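PDB 6CXT: butyryl-CoA dehydrogenase from Marinomonas mediterranea, which belongs to the acyl-CoA dehydrogenase family, flavoproteins of mixed helical and sheet build, and binds flavin-adenine dinucleotide. Local coordinates for residues B[91-96]-B[237-242]. Residues are numbered along the deposited sequence; the frame is centred on the assembly and turned at random.
Sequences TFACSM and ASMDWE. With FK4 (S-[2-({N-[(2R)-2-hydroxy-4-{[(R)-hydroxy(oxo)-lambda~5~-phosphanyl]oxy}-3,3-dimethylbutanoyl]-beta-alanyl}amino)ethyl] 1H-pyrrole-2-carbothioate), chain C.
F92 meets W241 where the segments 91-96 and 237-242 run at 139° between their N-to-C directions, and the pair illustrates how a helix interface can rest on a few side chains. The phenyl edge does the touching: CD1 of F92 lies 3.9 Å from CE3 of W241, the two side chains crossing at about a right angle, while F92 CB rests against the backbone of E242. T91 CG2 covers one face of the F92 ring. The carbonyl O of F92 faces W241 CB and is buried without a partner. A93 follows, and the CA atoms of A93 and S238 lie 5.1 Å apart. O of A93 accepts a hydrogen bond from a water at 2.7 Å, and the same water is hydrogen-bonded to OG of S238, a bridge that joins the helices. A93 CB also packs against M239 CE and beside OE1 of E242. The extended E242 and the bent M239 carry on into the pocket of FK4, whose thioester sulfur S18 lies 3.9 Å from M239 CE; the other carboxylate oxygen of E242, OE2, is hydrogen-bonded to S363. Past a wider pi-type turn at 91-95, in which M96 N bonds to T91 O, M96 bends at chi2 and chi3 (-53° and -66°), folding its methyl over the indole: CE of M96 sits 3.6 Å from the centroid of the six-membered ring of W241, a CH-pi contact, with SD farther out in a Met-aromatic arrangement. Helices 81-101 and 231-245, from the N-terminal and C-terminal family regions, are thus joined beside the ligand; helix 64-77 packs on F92 and W241, and strand 121-124 meets A93 and M239 through N123.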
loop_
_atom_site.group_PDB
_atom_site.type_symbol
_atom_site.label_atom_id
_atom_site.label_comp_id
_atom_site.label_asym_id
_atom_site.label_seq_id
_atom_site.Cartn_x
_atom_site.Cartn_y
_atom_site.Cartn_z
ATOM N N THR B 91 -30.007 7.081 -15.934
ATOM C CA THR B 91 -30.532 5.755 -16.266
ATOM C C THR B 91 -30.680 4.845 -15.050
ATOM O O THR B 91 -31.739 4.236 -14.870
ATOM C CB THR B 91 -29.683 5.052 -17.311
ATOM O OG1 THR B 91 -29.709 5.830 -18.506
ATOM C CG2 THR B 91 -30.209 3.615 -17.644
ATOM N N PHE B 92 -29.635 4.735 -14.213
ATOM C CA PHE B 92 -29.634 3.679 -13.211
ATOM C C PHE B 92 -30.226 4.112 -11.910
ATOM O O PHE B 92 -30.824 3.289 -11.197
ATOM C CB PHE B 92 -28.221 3.034 -13.092
ATOM C CG PHE B 92 -27.839 2.366 -14.379
ATOM C CD1 PHE B 92 -28.430 1.138 -14.729
ATOM C CD2 PHE B 92 -26.991 2.965 -15.270
ATOM C CE1 PHE B 92 -28.169 0.527 -15.929
ATOM C CE2 PHE B 92 -26.719 2.353 -16.492
ATOM C CZ PHE B 92 -27.298 1.127 -16.823
ATOM N N ALA B 93 -30.040 5.379 -11.543
ATOM C CA ALA B 93 -30.634 5.839 -10.307
ATOM C C ALA B 93 -32.091 6.359 -10.484
ATOM O O ALA B 93 -32.791 6.573 -9.481
ATOM C CB ALA B 93 -29.769 6.882 -9.575
ATOM N N CYS B 94 -32.500 6.605 -11.718
ATOM C CA CYS B 94 -33.804 7.253 -11.962
ATOM C C CYS B 94 -34.713 6.397 -12.835
ATOM O O CYS B 94 -35.811 6.002 -12.357
ATOM C CB CYS B 94 -33.631 8.662 -12.544
ATOM S SG CYS B 94 -32.600 9.739 -11.510
ATOM N N SER B 95 -34.305 6.124 -14.079
ATOM C CA SER B 95 -35.107 5.266 -14.962
ATOM C C SER B 95 -35.363 3.871 -14.384
ATOM O O SER B 95 -36.473 3.355 -14.508
ATOM C CB SER B 95 -34.538 5.134 -16.375
ATOM O OG SER B 95 -34.325 6.424 -16.938
ATOM N N MET B 96 -34.364 3.255 -13.746
ATOM C CA MET B 96 -34.602 1.913 -13.213
ATOM C C MET B 96 -35.602 1.839 -12.021
ATOM O O MET B 96 -36.494 0.981 -12.037
ATOM C CB MET B 96 -33.262 1.178 -12.927
ATOM C CG MET B 96 -32.453 0.926 -14.192
ATOM S SD MET B 96 -33.301 0.075 -15.556
ATOM C CE MET B 96 -33.557 -1.526 -14.787
ATOM N N ALA B 237 -32.355 -0.406 -3.811
ATOM C CA ALA B 237 -32.420 -1.112 -5.077
ATOM C C ALA B 237 -31.852 -0.285 -6.239
ATOM O O ALA B 237 -31.263 -0.809 -7.202
ATOM C CB ALA B 237 -33.859 -1.517 -5.408
ATOM N N SER B 238 -32.008 1.013 -6.135
ATOM C CA SER B 238 -31.509 1.903 -7.202
ATOM C C SER B 238 -29.948 1.973 -7.102
ATOM O O SER B 238 -29.284 1.978 -8.106
ATOM C CB SER B 238 -32.202 3.244 -7.077
ATOM O OG SER B 238 -31.398 4.335 -6.773
ATOM N N MET B 239 -29.425 2.027 -5.886
ATOM C CA MET B 239 -27.949 1.952 -5.659
ATOM C C MET B 239 -27.401 0.594 -6.098
ATOM O O MET B 239 -26.288 0.510 -6.591
ATOM C CB MET B 239 -27.598 2.228 -4.224
ATOM C CG MET B 239 -27.694 3.674 -3.821
ATOM S SD MET B 239 -26.771 4.780 -4.966
ATOM C CE MET B 239 -28.103 5.437 -6.016
ATOM N N ASP B 240 -28.191 -0.466 -5.979
ATOM C CA ASP B 240 -27.725 -1.739 -6.526
ATOM C C ASP B 240 -27.524 -1.658 -8.027
ATOM O O ASP B 240 -26.532 -2.171 -8.565
ATOM C CB ASP B 240 -28.611 -2.900 -6.105
ATOM C CG ASP B 240 -27.918 -4.228 -6.264
ATOM O OD1 ASP B 240 -26.903 -4.464 -5.545
ATOM O OD2 ASP B 240 -28.368 -5.026 -7.108
ATOM N N TRP B 241 -28.428 -0.968 -8.721
ATOM C CA TRP B 241 -28.266 -0.727 -10.132
ATOM C C TRP B 241 -27.083 0.219 -10.431
ATOM O O TRP B 241 -26.298 -0.040 -11.348
ATOM C CB TRP B 241 -29.551 -0.089 -10.749
ATOM C CG TRP B 241 -30.592 -1.134 -11.063
ATOM C CD1 TRP B 241 -31.767 -1.394 -10.360
ATOM C CD2 TRP B 241 -30.560 -2.046 -12.148
ATOM N NE1 TRP B 241 -32.443 -2.435 -10.950
ATOM C CE2 TRP B 241 -31.743 -2.850 -12.055
ATOM C CE3 TRP B 241 -29.651 -2.284 -13.191
ATOM C CZ2 TRP B 241 -31.995 -3.886 -12.931
ATOM C CZ3 TRP B 241 -29.924 -3.276 -14.081
ATOM C CH2 TRP B 241 -31.112 -4.069 -13.958
ATOM N N GLU B 242 -27.016 1.312 -9.710
ATOM C CA GLU B 242 -26.010 2.356 -10.002
ATOM C C GLU B 242 -24.582 1.856 -9.665
ATOM O O GLU B 242 -23.662 1.973 -10.470
ATOM C CB GLU B 242 -26.316 3.611 -9.209
ATOM C CG GLU B 242 -25.410 4.758 -9.616
ATOM C CD GLU B 242 -25.755 6.028 -8.877
ATOM O OE1 GLU B 242 -26.617 6.769 -9.367
ATOM O OE2 GLU B 242 -25.170 6.319 -7.817
HETATM O O01 FK4 C . -28.648 -1.415 2.117
HETATM P P02 FK4 C . -29.264 -0.394 3.130
HETATM O O03 FK4 C . -28.418 0.891 3.439
HETATM C C04 FK4 C . -27.025 0.786 3.506
HETATM C C05 FK4 C . -26.350 1.812 4.366
HETATM C C06 FK4 C . -24.820 1.566 4.274
HETATM C C07 FK4 C . -26.867 1.627 5.818
HETATM C C08 FK4 C . -26.717 3.256 3.937
HETATM O O09 FK4 C . -26.376 4.218 4.905
HETATM C C10 FK4 C . -26.154 3.645 2.555
HETATM N N11 FK4 C . -25.254 4.788 2.598
HETATM C C12 FK4 C . -24.658 5.213 1.381
HETATM C C13 FK4 C . -25.500 6.297 0.673
HETATM C C14 FK4 C . -25.293 6.323 -0.781
HETATM N N15 FK4 C . -25.556 7.600 -1.291
HETATM C C16 FK4 C . -25.495 7.820 -2.737
HETATM C C17 FK4 C . -26.432 8.961 -3.178
HETATM S S18 FK4 C . -26.755 8.940 -4.918
HETATM C C19 FK4 C . -25.124 9.177 -5.625
HETATM C C20 FK4 C . -25.380 9.381 -7.065
HETATM C C21 FK4 C . -24.512 9.849 -8.026
HETATM C C22 FK4 C . -25.238 9.820 -9.236
HETATM C C23 FK4 C . -26.544 9.339 -8.970
HETATM N N24 FK4 C . -26.648 9.056 -7.655
HETATM O O25 FK4 C . -24.206 9.618 -4.898
HETATM O O26 FK4 C . -24.977 5.353 -1.466
HETATM O O27 FK4 C . -26.369 3.019 1.462
HETATM O O28 FK4 C . -30.581 0.048 2.582
HETATM O O HOH W 1 -32.765 6.519 -6.820
#